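Local structure of zinc finger (CCCH type) motif-containing protein (Toxoplasma gondii, 7NG2) at residues A[46-60]-A[68-80]. The protein probably reads N6-methyladenosine in mRNA through this YTH domain, coupling m6A recognition to polyadenylation as a CPSF4-type factor. Sequence-based numbering, arbitrary orientation. Where two conformers were deposited one is given.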
# COMPACT_ATOMS: atom_id res chain seq x y z
N LEU A 46 -1.48 -5.41 -9.58
CA LEU A 46 -0.66 -4.24 -9.34
C LEU A 46 0.25 -3.94 -10.53
O LEU A 46 0.49 -2.77 -10.85
CB LEU A 46 0.17 -4.40 -8.06
CG LEU A 46 -0.61 -4.43 -6.74
CD1 LEU A 46 0.34 -4.62 -5.57
CD2 LEU A 46 -1.42 -3.16 -6.54
N SER A 47 0.75 -4.98 -11.19
CA SER A 47 1.59 -4.76 -12.37
C SER A 47 0.82 -4.03 -13.45
O SER A 47 1.35 -3.10 -14.08
CB SER A 47 2.09 -6.10 -12.91
OG SER A 47 2.95 -6.73 -11.99
N ASN A 48 -0.41 -4.46 -13.72
CA ASN A 48 -1.21 -3.80 -14.75
C ASN A 48 -1.55 -2.37 -14.37
O ASN A 48 -1.63 -1.50 -15.24
CB ASN A 48 -2.46 -4.63 -15.06
CG ASN A 48 -2.12 -5.91 -15.78
OD1 ASN A 48 -1.02 -6.04 -16.31
ND2 ASN A 48 -3.05 -6.85 -15.80
N ALA A 49 -1.74 -2.11 -13.07
CA ALA A 49 -1.93 -0.74 -12.62
C ALA A 49 -0.66 0.08 -12.78
O ALA A 49 -0.71 1.24 -13.21
CB ALA A 49 -2.41 -0.74 -11.16
N PHE A 50 0.49 -0.50 -12.45
CA PHE A 50 1.76 0.23 -12.48
C PHE A 50 2.09 0.74 -13.88
O PHE A 50 2.57 1.87 -14.04
CB PHE A 50 2.90 -0.66 -11.97
CG PHE A 50 4.25 0.00 -12.02
CD1 PHE A 50 4.62 0.93 -11.06
CD2 PHE A 50 5.14 -0.26 -13.05
CE1 PHE A 50 5.85 1.55 -11.11
CE2 PHE A 50 6.37 0.36 -13.11
CZ PHE A 50 6.73 1.26 -12.14
N THR A 51 1.86 -0.08 -14.90
CA THR A 51 2.21 0.34 -16.25
C THR A 51 1.24 1.35 -16.83
O THR A 51 1.59 2.04 -17.78
CB THR A 51 2.31 -0.89 -17.16
OG1 THR A 51 1.03 -1.53 -17.27
CG2 THR A 51 3.34 -1.90 -16.63
N SER A 52 0.03 1.45 -16.29
CA SER A 52 -1.04 2.22 -16.91
C SER A 52 -1.56 3.35 -16.04
O SER A 52 -2.60 3.93 -16.37
CB SER A 52 -2.20 1.29 -17.27
OG SER A 52 -2.78 0.75 -16.09
N THR A 53 -0.90 3.67 -14.94
CA THR A 53 -1.32 4.73 -14.05
C THR A 53 -0.10 5.56 -13.70
O THR A 53 1.00 5.02 -13.56
CB THR A 53 -1.91 4.14 -12.75
OG1 THR A 53 -2.79 3.06 -13.07
CG2 THR A 53 -2.66 5.18 -11.97
N ASP A 54 -0.29 6.87 -13.54
CA ASP A 54 0.85 7.71 -13.19
C ASP A 54 1.42 7.33 -11.83
O ASP A 54 2.64 7.24 -11.67
CB ASP A 54 0.48 9.19 -13.22
CG ASP A 54 0.05 9.67 -14.60
OD1 ASP A 54 0.28 9.00 -15.63
OD2 ASP A 54 -0.52 10.77 -14.63
N HIS A 55 0.55 7.08 -10.84
CA HIS A 55 0.95 6.70 -9.48
C HIS A 55 0.07 5.58 -8.97
O HIS A 55 -1.16 5.70 -8.99
CB HIS A 55 0.79 7.86 -8.50
CG HIS A 55 1.56 9.08 -8.88
ND1 HIS A 55 2.94 9.12 -8.85
CD2 HIS A 55 1.16 10.31 -9.27
CE1 HIS A 55 3.35 10.31 -9.22
NE2 HIS A 55 2.29 11.06 -9.48
N VAL A 56 0.70 4.51 -8.49
CA VAL A 56 0.02 3.44 -7.77
C VAL A 56 0.38 3.57 -6.30
O VAL A 56 1.54 3.42 -5.92
CB VAL A 56 0.38 2.06 -8.33
CG1 VAL A 56 -0.20 0.97 -7.46
CG2 VAL A 56 -0.10 1.94 -9.77
N LEU A 57 -0.63 3.84 -5.47
CA LEU A 57 -0.45 4.04 -4.04
C LEU A 57 -0.88 2.79 -3.28
O LEU A 57 -1.90 2.17 -3.61
CB LEU A 57 -1.26 5.24 -3.54
CG LEU A 57 -0.81 6.64 -3.97
CD1 LEU A 57 0.69 6.82 -3.81
CD2 LEU A 57 -1.25 6.99 -5.38
N LEU A 58 -0.06 2.41 -2.31
CA LEU A 58 -0.27 1.24 -1.47
C LEU A 58 -0.47 1.73 -0.04
O LEU A 58 0.39 2.40 0.51
CB LEU A 58 0.94 0.32 -1.55
CG LEU A 58 1.35 -0.04 -2.98
CD1 LEU A 58 2.62 -0.84 -2.92
CD2 LEU A 58 0.27 -0.83 -3.72
N LEU A 59 -1.61 1.38 0.54
CA LEU A 59 -2.02 1.86 1.86
C LEU A 59 -1.88 0.68 2.81
O LEU A 59 -2.64 -0.29 2.71
CB LEU A 59 -3.46 2.37 1.82
CG LEU A 59 -3.69 3.74 1.15
CD1 LEU A 59 -3.25 3.82 -0.32
CD2 LEU A 59 -5.15 4.16 1.29
N PHE A 60 -0.91 0.75 3.72
CA PHE A 60 -0.50 -0.42 4.50
C PHE A 60 -1.29 -0.53 5.79
O PHE A 60 -1.40 0.43 6.55
CB PHE A 60 0.98 -0.33 4.82
CG PHE A 60 1.87 -0.62 3.64
CD1 PHE A 60 2.25 0.39 2.77
CD2 PHE A 60 2.32 -1.91 3.40
CE1 PHE A 60 3.08 0.14 1.69
CE2 PHE A 60 3.15 -2.17 2.31
CZ PHE A 60 3.52 -1.15 1.45
N PHE A 68 -4.27 2.07 9.59
CA PHE A 68 -3.18 2.18 8.63
C PHE A 68 -1.91 2.63 9.33
O PHE A 68 -1.95 3.45 10.25
CB PHE A 68 -3.49 3.20 7.52
CG PHE A 68 -4.63 2.81 6.63
CD1 PHE A 68 -4.50 1.78 5.70
CD2 PHE A 68 -5.84 3.48 6.70
CE1 PHE A 68 -5.56 1.44 4.86
CE2 PHE A 68 -6.90 3.15 5.86
CZ PHE A 68 -6.76 2.12 4.94
N GLN A 69 -0.78 2.12 8.84
CA GLN A 69 0.54 2.53 9.31
C GLN A 69 1.22 3.50 8.36
O GLN A 69 2.30 4.00 8.68
CB GLN A 69 1.44 1.31 9.56
CG GLN A 69 1.02 0.44 10.74
CD GLN A 69 -0.22 -0.37 10.45
OE1 GLN A 69 -0.25 -1.14 9.49
NE2 GLN A 69 -1.25 -0.21 11.27
N GLY A 70 0.61 3.78 7.22
CA GLY A 70 1.18 4.71 6.27
C GLY A 70 0.85 4.29 4.86
O GLY A 70 0.00 3.44 4.61
N PHE A 71 1.55 4.91 3.91
CA PHE A 71 1.33 4.59 2.51
C PHE A 71 2.60 4.82 1.72
O PHE A 71 3.52 5.53 2.16
CB PHE A 71 0.13 5.34 1.90
CG PHE A 71 0.32 6.83 1.77
CD1 PHE A 71 -0.02 7.68 2.81
CD2 PHE A 71 0.78 7.39 0.58
CE1 PHE A 71 0.12 9.06 2.69
CE2 PHE A 71 0.92 8.76 0.46
CZ PHE A 71 0.59 9.60 1.51
N GLY A 72 2.66 4.17 0.56
CA GLY A 72 3.82 4.29 -0.30
C GLY A 72 3.42 4.22 -1.76
O GLY A 72 2.26 3.95 -2.09
N ARG A 73 4.38 4.50 -2.63
CA ARG A 73 4.19 4.41 -4.07
C ARG A 73 4.91 3.17 -4.60
O ARG A 73 6.06 2.91 -4.23
CB ARG A 73 4.76 5.66 -4.76
CG ARG A 73 4.53 5.69 -6.26
CD ARG A 73 5.19 6.90 -6.89
NE ARG A 73 4.84 7.06 -8.30
CZ ARG A 73 5.49 6.48 -9.31
NH1 ARG A 73 6.53 5.70 -9.06
NH2 ARG A 73 5.10 6.70 -10.57
N MET A 74 4.22 2.40 -5.43
CA MET A 74 4.87 1.30 -6.14
C MET A 74 5.84 1.89 -7.16
O MET A 74 5.45 2.71 -7.99
CB MET A 74 3.80 0.47 -6.84
CG MET A 74 4.31 -0.75 -7.56
SD MET A 74 2.93 -1.66 -8.25
CE MET A 74 3.77 -3.05 -8.99
N MET A 75 7.10 1.47 -7.10
CA MET A 75 8.15 2.08 -7.90
C MET A 75 8.65 1.20 -9.04
O MET A 75 9.35 1.71 -9.92
CB MET A 75 9.36 2.43 -7.01
CG MET A 75 9.04 3.36 -5.85
SD MET A 75 8.36 4.96 -6.34
CE MET A 75 9.76 5.68 -7.18
N SER A 76 8.33 -0.08 -9.03
CA SER A 76 8.80 -0.98 -10.07
C SER A 76 7.82 -2.12 -10.22
O SER A 76 7.00 -2.37 -9.34
CB SER A 76 10.20 -1.53 -9.74
OG SER A 76 10.12 -2.63 -8.82
N LEU A 77 7.95 -2.84 -11.34
CA LEU A 77 7.27 -4.10 -11.51
C LEU A 77 7.93 -5.15 -10.61
O LEU A 77 9.08 -5.00 -10.19
CB LEU A 77 7.40 -4.55 -12.96
CG LEU A 77 6.52 -3.79 -13.96
CD1 LEU A 77 6.84 -4.20 -15.41
CD2 LEU A 77 5.04 -3.98 -13.66
N PRO A 78 7.21 -6.23 -10.31
CA PRO A 78 7.85 -7.38 -9.65
C PRO A 78 9.11 -7.79 -10.40
O PRO A 78 9.13 -7.87 -11.63
CB PRO A 78 6.76 -8.46 -9.72
CG PRO A 78 5.47 -7.67 -9.75
CD PRO A 78 5.78 -6.45 -10.57
N ASP A 79 10.19 -8.00 -9.64
CA ASP A 79 11.55 -8.09 -10.15
C ASP A 79 12.27 -9.23 -9.43
O ASP A 79 12.57 -9.13 -8.24
CB ASP A 79 12.26 -6.76 -9.87
CG ASP A 79 13.70 -6.72 -10.36
OD1 ASP A 79 14.20 -7.74 -10.88
OD2 ASP A 79 14.34 -5.65 -10.22
N PRO A 80 12.57 -10.33 -10.13
CA PRO A 80 13.20 -11.48 -9.46
C PRO A 80 14.57 -11.17 -8.85
O PRO A 80 15.02 -11.93 -7.99
CB PRO A 80 13.31 -12.53 -10.57
CG PRO A 80 12.25 -12.15 -11.55
CD PRO A 80 12.20 -10.65 -11.52
O HOH W 1 3.36 4.04 -9.29
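Arg73 reaches from strand 68-74 across to the start of strand 55-60, where its guanidinium meets His55 and Asp54. Its CB and CG run past the carbonyl O of Val56, and CD approaches ND1 of His55. With CG anti to the backbone N (chi1 -176°) and the chain extended as far as NE, the head group is carried to the imidazole edge. There Arg73 NE donates to His55 ND1 (2.9 Å) in the ring plane, although the ring and guanidinium planes stand 80° apart. Arg73 NH2 bonds Asp54 O at 2.7 Å, a bent bond (139° at the hydrogen), and also the carbonyl of Gly1; NH1 makes a weak bond to SD of Met75. A water lies over one guanidinium face and links Val56 N to Met74 O.

Beyond this site, along strand 55-60, the two strands form an antiparallel ladder, with Leu58 and Gly72 a hydrogen-bonded pair. Met74 extends toward helix 46-52, where its SD lies 3.9 Å from CB of Phe50 and, 5.2 Å from the centroid of that ring, makes an oblique Met-aromatic contact. The Phe50 ring has Ser76 C over one face and Met74 O at its edge, while Leu77 CD2 rests 3.7 Å from Ser47 CB.

The hairpin forms the middle of the YTH domain's mixed sheet: strand 55-62 pairs with strand 14-21, strand 67-74 with strand 98-109, and helix 137-149 packs on Leu59, Phe68 and Phe71.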